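Local structure of inorganic pyrophosphatase (Helicobacter pylori, 2BQX) at residues Ser25-Glu30 with Leu38-Val43; Arg87-Leu92 with Ile105-Asp110. The protein catalyses the magnesium-dependent hydrolysis of inorganic pyrophosphate to two phosphate ions and assembles as a homohexamer. All coordinates share one frame; numbering follows the deposited sequence.

Interaction 1 (Ser25-Glu30 with Leu38-Val43)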
ATOM      1  N   SER A  25      -3.935  -2.922  10.408  1.00 17.54           N
ATOM      2  CA  SER A  25      -3.380  -1.688  10.955  1.00 18.22           C
ATOM      3  C   SER A  25      -2.750  -1.917  12.325  1.00 18.56           C
ATOM      4  O   SER A  25      -3.090  -2.877  13.022  1.00 19.16           O
ATOM      5  CB  SER A  25      -4.482  -0.627  11.073  1.00 17.42           C
ATOM      6  OG  SER A  25      -3.989   0.555  11.685  1.00 19.88           O
ATOM      7  N   ASN A  26      -1.816  -1.046  12.702  1.00 18.66           N
ATOM      8  CA  ASN A  26      -1.189  -1.128  14.017  1.00 19.09           C
ATOM      9  C   ASN A  26      -1.608   0.124  14.794  1.00 19.06           C
ATOM     10  O   ASN A  26      -1.023   0.461  15.819  1.00 19.20           O
ATOM     11  CB  ASN A  26       0.345  -1.221  13.903  1.00 19.48           C
ATOM     12  CG  ASN A  26       0.979   0.027  13.308  1.00 18.01           C
ATOM     13  OD1 ASN A  26       0.321   0.804  12.613  1.00 19.89           O
ATOM     14  ND2 ASN A  26       2.277   0.214  13.568  1.00 18.11           N
ATOM     15  N   ILE A  27      -2.644   0.797  14.304  1.00 17.64           N
ATOM     16  CA  ILE A  27      -3.143   2.000  14.963  1.00 18.50           C
ATOM     17  C   ILE A  27      -4.558   1.784  15.479  1.00 18.05           C
ATOM     18  O   ILE A  27      -5.483   1.527  14.708  1.00 17.91           O
ATOM     19  CB  ILE A  27      -3.170   3.214  14.011  1.00 18.43           C
ATOM     20  CG1 ILE A  27      -1.763   3.496  13.474  1.00 19.31           C
ATOM     21  CG2 ILE A  27      -3.708   4.443  14.766  1.00 20.52           C
ATOM     22  CD1 ILE A  27      -1.712   4.582  12.415  1.00 20.85           C
ATOM     23  N   LYS A  28      -4.729   1.885  16.790  1.00 18.57           N
ATOM     24  CA  LYS A  28      -6.052   1.727  17.381  1.00 20.48           C
ATOM     25  C   LYS A  28      -6.701   3.097  17.548  1.00 20.64           C
ATOM     26  O   LYS A  28      -6.134   3.975  18.200  1.00 20.85           O
ATOM     27  CB  LYS A  28      -5.944   1.056  18.752  1.00 23.66           C
ATOM     28  CG  LYS A  28      -7.263   0.951  19.507  1.00 27.77           C
ATOM     29  CD  LYS A  28      -7.045   0.336  20.883  1.00 31.58           C
ATOM     30  CE  LYS A  28      -8.357   0.140  21.635  1.00 34.24           C
ATOM     31  NZ  LYS A  28      -9.009   1.431  21.970  1.00 38.14           N
ATOM     32  N   TYR A  29      -7.875   3.285  16.951  1.00 19.79           N
ATOM     33  CA  TYR A  29      -8.603   4.544  17.091  1.00 21.05           C
ATOM     34  C   TYR A  29      -9.711   4.284  18.103  1.00 24.07           C
ATOM     35  O   TYR A  29     -10.007   3.131  18.433  1.00 22.24           O
ATOM     36  CB  TYR A  29      -9.240   4.979  15.760  1.00 21.75           C
ATOM     37  CG  TYR A  29      -8.247   5.385  14.700  1.00 21.36           C
ATOM     38  CD1 TYR A  29      -7.748   6.689  14.642  1.00 21.14           C
ATOM     39  CD2 TYR A  29      -7.772   4.455  13.778  1.00 21.66           C
ATOM     40  CE1 TYR A  29      -6.798   7.054  13.693  1.00 20.86           C
ATOM     41  CE2 TYR A  29      -6.821   4.809  12.827  1.00 20.52           C
ATOM     42  CZ  TYR A  29      -6.336   6.109  12.791  1.00 20.18           C
ATOM     43  OH  TYR A  29      -5.368   6.466  11.876  1.00 18.68           O
ATOM     44  N   GLU A  30     -10.314   5.356  18.601  1.00 25.27           N
ATOM     45  CA  GLU A  30     -11.406   5.231  19.557  1.00 28.03           C
ATOM     46  C   GLU A  30     -12.383   6.378  19.358  1.00 27.75           C
ATOM     47  O   GLU A  30     -12.026   7.541  19.509  1.00 26.94           O
ATOM     48  CB  GLU A  30     -10.871   5.235  20.988  1.00 29.52           C
ATOM     49  CG  GLU A  30     -11.953   5.217  22.053  1.00 36.38           C
ATOM     50  CD  GLU A  30     -11.395   4.944  23.438  1.00 38.71           C
ATOM     51  OE1 GLU A  30     -11.066   3.773  23.730  1.00 40.76           O
ATOM     52  OE2 GLU A  30     -11.277   5.906  24.224  1.00 41.44           O
ATOM     53  N   LEU A  38     -12.994  10.773  15.964  1.00 28.47           N
ATOM     54  CA  LEU A  38     -12.235   9.534  15.903  1.00 25.91           C
ATOM     55  C   LEU A  38     -10.876   9.856  16.516  1.00 24.75           C
ATOM     56  O   LEU A  38     -10.045  10.508  15.885  1.00 24.11           O
ATOM     57  CB  LEU A  38     -12.079   9.103  14.443  1.00 25.51           C
ATOM     58  CG  LEU A  38     -11.546   7.697  14.177  1.00 25.21           C
ATOM     59  CD1 LEU A  38     -12.507   6.666  14.763  1.00 25.49           C
ATOM     60  CD2 LEU A  38     -11.396   7.488  12.672  1.00 24.16           C
ATOM     61  N   MET A  39     -10.655   9.409  17.748  1.00 23.33           N
ATOM     62  CA  MET A  39      -9.408   9.688  18.451  1.00 24.08           C
ATOM     63  C   MET A  39      -8.330   8.636  18.234  1.00 23.52           C
ATOM     64  O   MET A  39      -8.614   7.439  18.215  1.00 24.09           O
ATOM     65  CB  MET A  39      -9.664   9.792  19.959  1.00 23.83           C
ATOM     66  CG  MET A  39     -10.845  10.648  20.362  1.00 27.71           C
ATOM     67  SD  MET A  39     -10.595  12.389  20.040  1.00 32.56           S
ATOM     68  CE  MET A  39      -9.236  12.730  21.132  1.00 31.29           C
ATOM     69  N   VAL A  40      -7.094   9.092  18.067  1.00 22.76           N
ATOM     70  CA  VAL A  40      -5.973   8.177  17.920  1.00 23.02           C
ATOM     71  C   VAL A  40      -5.742   7.730  19.354  1.00 24.60           C
ATOM     72  O   VAL A  40      -5.422   8.548  20.216  1.00 24.52           O
ATOM     73  CB  VAL A  40      -4.715   8.891  17.409  1.00 22.89           C
ATOM     74  CG1 VAL A  40      -3.547   7.912  17.379  1.00 22.26           C
ATOM     75  CG2 VAL A  40      -4.970   9.461  16.018  1.00 21.87           C
ATOM     76  N   ASP A  41      -5.903   6.439  19.616  1.00 24.96           N
ATOM     77  CA  ASP A  41      -5.761   5.937  20.979  1.00 26.11           C
ATOM     78  C   ASP A  41      -4.429   5.256  21.268  1.00 26.19           C
ATOM     79  O   ASP A  41      -3.822   5.478  22.317  1.00 25.42           O
ATOM     80  CB  ASP A  41      -6.914   4.972  21.278  1.00 28.29           C
ATOM     81  CG  ASP A  41      -6.995   4.587  22.742  1.00 31.16           C
ATOM     82  OD1 ASP A  41      -7.155   3.383  23.016  1.00 34.53           O
ATOM     83  OD2 ASP A  41      -6.912   5.477  23.615  1.00 32.08           O
ATOM     84  N   ARG A  42      -3.960   4.432  20.342  1.00 25.30           N
ATOM     85  CA  ARG A  42      -2.708   3.737  20.586  1.00 24.63           C
ATOM     86  C   ARG A  42      -2.062   3.203  19.326  1.00 23.54           C
ATOM     87  O   ARG A  42      -2.745   2.827  18.380  1.00 22.05           O
ATOM     88  CB  ARG A  42      -2.970   2.571  21.547  1.00 27.77           C
ATOM     89  CG  ARG A  42      -1.795   1.639  21.783  1.00 31.07           C
ATOM     90  CD  ARG A  42      -0.723   2.315  22.615  1.00 33.52           C
ATOM     91  NE  ARG A  42      -1.305   3.041  23.739  1.00 36.65           N
ATOM     92  CZ  ARG A  42      -2.091   2.495  24.661  1.00 37.80           C
ATOM     93  NH1 ARG A  42      -2.579   3.244  25.643  1.00 38.07           N
ATOM     94  NH2 ARG A  42      -2.386   1.199  24.605  1.00 38.11           N
ATOM     95  N   VAL A  43      -0.735   3.201  19.319  1.00 21.83           N
ATOM     96  CA  VAL A  43       0.017   2.635  18.215  1.00 21.42           C
ATOM     97  C   VAL A  43       0.684   1.444  18.879  1.00 21.83           C
ATOM     98  O   VAL A  43       1.403   1.601  19.869  1.00 21.18           O
ATOM     99  CB  VAL A  43       1.097   3.590  17.669  1.00 20.70           C
ATOM    100  CG1 VAL A  43       1.859   2.901  16.545  1.00 20.31           C
ATOM    101  CG2 VAL A  43       0.454   4.871  17.137  1.00 21.08           C
TER
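Lys28 and Asp41 meet because both place CG anti to the backbone N (chi1 175° and -170°), run side by side, and the lysine, extended as far as CE, bends only at its last torsion to bring NZ onto the aspartate. NZ lies 2.9 Å from Asp41 OD1, on the anti side of that oxygen and well out of the carboxylate plane. The same ammonium reaches Glu30 OE1 at 3.6 Å, which closes a three-residue salt-bridge network over two carboxylates only 4.0 Å apart from Glu30 OE1 to Asp41 OD1. Asp41 can join it because a classic beta bulge places Asp41 and Arg42 together opposite Lys28: Lys28 O accepts from Asp41 N at 2.9 Å and from Arg42 N at 3.1 Å, while Lys28 N donates to Arg42 O. Beyond the bulge, Glu30 and Met39 form the next hydrogen-bonded pair of the hairpin. On the other face, the Tyr29 ring lies alongside Val40, with CE1 3.8 Å from Val40 CG2; Leu38 crosses its CB end, and Ile27 CG2 sits over one ring face toward the rim. Tyr29 OH hydrogen-bonds to Gln79 N of the second subunit, and Arg42 NE to Lys111 O of that subunit, so the hairpin is part of a subunit interface. The two carboxylates probably help to position the ammonium, while Lys28 and Arg42 are predicted to bind the pyrophosphate.

Interaction 2 (Arg87-Leu92 with Ile105-Asp110); sequences RLVGVL and IALPID
Ile105 O receives Val89 N at 3.0 Å, nearly in line with its carbonyl, and a weak second bond from Gly90 N at 3.4 Å. Two successive residues thus face one partner, a classic beta bulge in the antiparallel pair, and Ile105 N returns a bond to Gly90 O. Toward the start of 87-92, Arg87 and Leu107 exchange N-H and C=O groups both ways, while between these pairs Ala106 CB lies 3.2 Å from Arg87 O. At the bulge the two Val89 methyls split their contacts: CG2, lying between the backbone N and the carbonyl carbon, meets Ile105 CG2 at 3.8 Å, and CG1 meets Leu107 CD1. Ile105 itself lies against the Gly90 backbone, with CD1 reaching Leu92 CB. Arg87 runs extended from CG to NE and crosses Leu107, whose CD1 lies over one guanidinium face, 3.6 Å from NH1. To Asp110 the guanidinium is tied less directly: NE is 3.9 Å from Asp110 OD1, a long salt bridge with the two planes steeply inclined. A water bridges the gap, accepting from Arg87 NH1 and donating to both Asp110 OD1, at 2.7 Å, and Pro108 O. On the remaining terminal nitrogen, NH2 hydrogen-bonds to Val119 O, so the loop that carries Val119 fixes the guanidinium too. Outward from this hairpin, Leu88 and Val91 pack on helix 157-171, Leu92 on helix 127-139, and Leu92 and Ile105 on Phe154 of strand 149-156, while Ala106 continues the sheet by backbone hydrogen bonds to Leu71 of strand 69-72 and to Leu73 just beyond it.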
ATOM      1  N   ARG A  87     -22.901 -10.291  11.537  1.00 23.63           N
ATOM      2  CA  ARG A  87     -23.641 -11.394  12.138  1.00 23.59           C
ATOM      3  C   ARG A  87     -22.679 -12.149  13.043  1.00 23.12           C
ATOM      4  O   ARG A  87     -21.517 -12.349  12.697  1.00 24.04           O
ATOM      5  CB  ARG A  87     -24.206 -12.320  11.061  1.00 23.13           C
ATOM      6  CG  ARG A  87     -23.166 -12.988  10.183  1.00 23.09           C
ATOM      7  CD  ARG A  87     -23.843 -13.653   8.988  1.00 22.96           C
ATOM      8  NE  ARG A  87     -22.889 -14.289   8.093  1.00 22.16           N
ATOM      9  CZ  ARG A  87     -22.274 -15.439   8.344  1.00 24.81           C
ATOM     10  NH1 ARG A  87     -21.411 -15.930   7.462  1.00 25.06           N
ATOM     11  NH2 ARG A  87     -22.533 -16.106   9.462  1.00 26.77           N
ATOM     12  N   LEU A  88     -23.163 -12.553  14.211  1.00 22.53           N
ATOM     13  CA  LEU A  88     -22.337 -13.276  15.174  1.00 23.39           C
ATOM     14  C   LEU A  88     -22.081 -14.733  14.817  1.00 22.57           C
ATOM     15  O   LEU A  88     -22.943 -15.407  14.254  1.00 23.86           O
ATOM     16  CB  LEU A  88     -22.997 -13.243  16.556  1.00 23.22           C
ATOM     17  CG  LEU A  88     -22.648 -12.172  17.586  1.00 27.63           C
ATOM     18  CD1 LEU A  88     -22.492 -10.821  16.945  1.00 28.16           C
ATOM     19  CD2 LEU A  88     -23.745 -12.168  18.652  1.00 25.04           C
ATOM     20  N   VAL A  89     -20.884 -15.209  15.150  1.00 22.18           N
ATOM     21  CA  VAL A  89     -20.534 -16.607  14.939  1.00 22.89           C
ATOM     22  C   VAL A  89     -19.822 -17.153  16.175  1.00 22.55           C
ATOM     23  O   VAL A  89     -19.569 -18.354  16.274  1.00 23.89           O
ATOM     24  CB  VAL A  89     -19.642 -16.834  13.678  1.00 22.08           C
ATOM     25  CG1 VAL A  89     -20.425 -16.462  12.424  1.00 23.76           C
ATOM     26  CG2 VAL A  89     -18.357 -16.026  13.770  1.00 23.08           C
ATOM     27  N   GLY A  90     -19.508 -16.269  17.120  1.00 22.69           N
ATOM     28  CA  GLY A  90     -18.836 -16.705  18.336  1.00 20.90           C
ATOM     29  C   GLY A  90     -18.368 -15.578  19.240  1.00 21.47           C
ATOM     30  O   GLY A  90     -18.716 -14.419  19.031  1.00 21.59           O
ATOM     31  N   VAL A  91     -17.589 -15.927  20.261  1.00 21.60           N
ATOM     32  CA  VAL A  91     -17.057 -14.940  21.191  1.00 21.60           C
ATOM     33  C   VAL A  91     -15.712 -15.404  21.750  1.00 22.07           C
ATOM     34  O   VAL A  91     -15.488 -16.601  21.952  1.00 21.81           O
ATOM     35  CB  VAL A  91     -18.050 -14.669  22.365  1.00 22.24           C
ATOM     36  CG1 VAL A  91     -18.311 -15.951  23.143  1.00 24.31           C
ATOM     37  CG2 VAL A  91     -17.489 -13.592  23.285  1.00 22.35           C
ATOM     38  N   LEU A  92     -14.808 -14.452  21.967  1.00 21.82           N
ATOM     39  CA  LEU A  92     -13.484 -14.740  22.515  1.00 22.53           C
ATOM     40  C   LEU A  92     -13.402 -14.188  23.935  1.00 23.16           C
ATOM     41  O   LEU A  92     -13.570 -12.988  24.159  1.00 23.48           O
ATOM     42  CB  LEU A  92     -12.387 -14.101  21.649  1.00 21.98           C
ATOM     43  CG  LEU A  92     -10.938 -14.231  22.138  1.00 21.56           C
ATOM     44  CD1 LEU A  92     -10.575 -15.694  22.344  1.00 22.33           C
ATOM     45  CD2 LEU A  92     -10.002 -13.591  21.121  1.00 21.93           C
ATOM     46  N   ILE A 105     -17.186 -12.283  18.013  1.00 21.23           N
ATOM     47  CA  ILE A 105     -16.557 -12.656  16.744  1.00 20.66           C
ATOM     48  C   ILE A 105     -17.654 -12.591  15.693  1.00 20.89           C
ATOM     49  O   ILE A 105     -18.659 -13.299  15.794  1.00 20.94           O
ATOM     50  CB  ILE A 105     -15.987 -14.093  16.786  1.00 19.29           C
ATOM     51  CG1 ILE A 105     -14.971 -14.230  17.927  1.00 19.89           C
ATOM     52  CG2 ILE A 105     -15.354 -14.450  15.434  1.00 20.53           C
ATOM     53  CD1 ILE A 105     -13.800 -13.272  17.872  1.00 18.05           C
ATOM     54  N   ALA A 106     -17.468 -11.750  14.681  1.00 19.59           N
ATOM     55  CA  ALA A 106     -18.491 -11.592  13.652  1.00 20.10           C
ATOM     56  C   ALA A 106     -17.975 -11.534  12.223  1.00 21.53           C
ATOM     57  O   ALA A 106     -16.775 -11.467  11.982  1.00 21.29           O
ATOM     58  CB  ALA A 106     -19.304 -10.333  13.940  1.00 18.36           C
ATOM     59  N   LEU A 107     -18.919 -11.544  11.286  1.00 21.61           N
ATOM     60  CA  LEU A 107     -18.634 -11.464   9.860  1.00 21.75           C
ATOM     61  C   LEU A 107     -19.631 -10.478   9.264  1.00 21.71           C
ATOM     62  O   LEU A 107     -20.720 -10.281   9.806  1.00 23.18           O
ATOM     63  CB  LEU A 107     -18.822 -12.836   9.203  1.00 20.67           C
ATOM     64  CG  LEU A 107     -17.774 -13.915   9.499  1.00 23.63           C
ATOM     65  CD1 LEU A 107     -18.344 -15.284   9.194  1.00 25.03           C
ATOM     66  CD2 LEU A 107     -16.522 -13.649   8.671  1.00 23.50           C
ATOM     67  N   PRO A 108     -19.268  -9.825   8.152  1.00 22.31           N
ATOM     68  CA  PRO A 108     -20.221  -8.883   7.562  1.00 21.86           C
ATOM     69  C   PRO A 108     -21.413  -9.715   7.112  1.00 21.60           C
ATOM     70  O   PRO A 108     -21.260 -10.907   6.854  1.00 22.64           O
ATOM     71  CB  PRO A 108     -19.459  -8.321   6.366  1.00 22.19           C
ATOM     72  CG  PRO A 108     -18.023  -8.427   6.793  1.00 23.05           C
ATOM     73  CD  PRO A 108     -17.981  -9.792   7.437  1.00 20.85           C
ATOM     74  N   ILE A 109     -22.593  -9.116   7.025  1.00 22.69           N
ATOM     75  CA  ILE A 109     -23.741  -9.885   6.571  1.00 24.59           C
ATOM     76  C   ILE A 109     -23.511 -10.226   5.104  1.00 26.24           C
ATOM     77  O   ILE A 109     -22.805  -9.501   4.397  1.00 25.66           O
ATOM     78  CB  ILE A 109     -25.061  -9.104   6.724  1.00 24.15           C
ATOM     79  CG1 ILE A 109     -24.942  -7.732   6.059  1.00 25.06           C
ATOM     80  CG2 ILE A 109     -25.416  -8.963   8.208  1.00 23.42           C
ATOM     81  CD1 ILE A 109     -26.239  -6.946   6.068  1.00 25.62           C
ATOM     82  N   ASP A 110     -24.098 -11.330   4.652  1.00 26.61           N
ATOM     83  CA  ASP A 110     -23.938 -11.778   3.268  1.00 29.65           C
ATOM     84  C   ASP A 110     -24.297 -10.726   2.220  1.00 29.35           C
ATOM     85  O   ASP A 110     -23.729 -10.713   1.128  1.00 29.11           O
ATOM     86  CB  ASP A 110     -24.760 -13.052   3.021  1.00 30.19           C
ATOM     87  CG  ASP A 110     -24.178 -14.269   3.714  1.00 33.38           C
ATOM     88  OD1 ASP A 110     -23.026 -14.200   4.188  1.00 33.01           O
ATOM     89  OD2 ASP A 110     -24.866 -15.309   3.779  1.00 36.50           O
TER
HETATM   90  O   HOH W   1     -21.097 -13.475   5.948  1.00 37.08           O

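Both interactions join the arms of an antiparallel beta hairpin, each interrupted by a beta bulge, but they belong to different sheets. Their centres are 22 Å apart, on opposite sides of the chain's centre, and their nearest atoms are about 14 Å apart. Along the chain the first hairpin is complete before the second begins, and both belong to the pyrophosphatase fold. The 27-31 and 38-43 hairpin is a separate two-stranded sheet turned toward the second subunit, and brings predicted substrate ligands. Strands 83-96 and 99-108 belong to the larger mixed sheet and the buried core; Val91 lies about 8 Å, side chain to side chain, from Asp101, a predicted magnesium ligand.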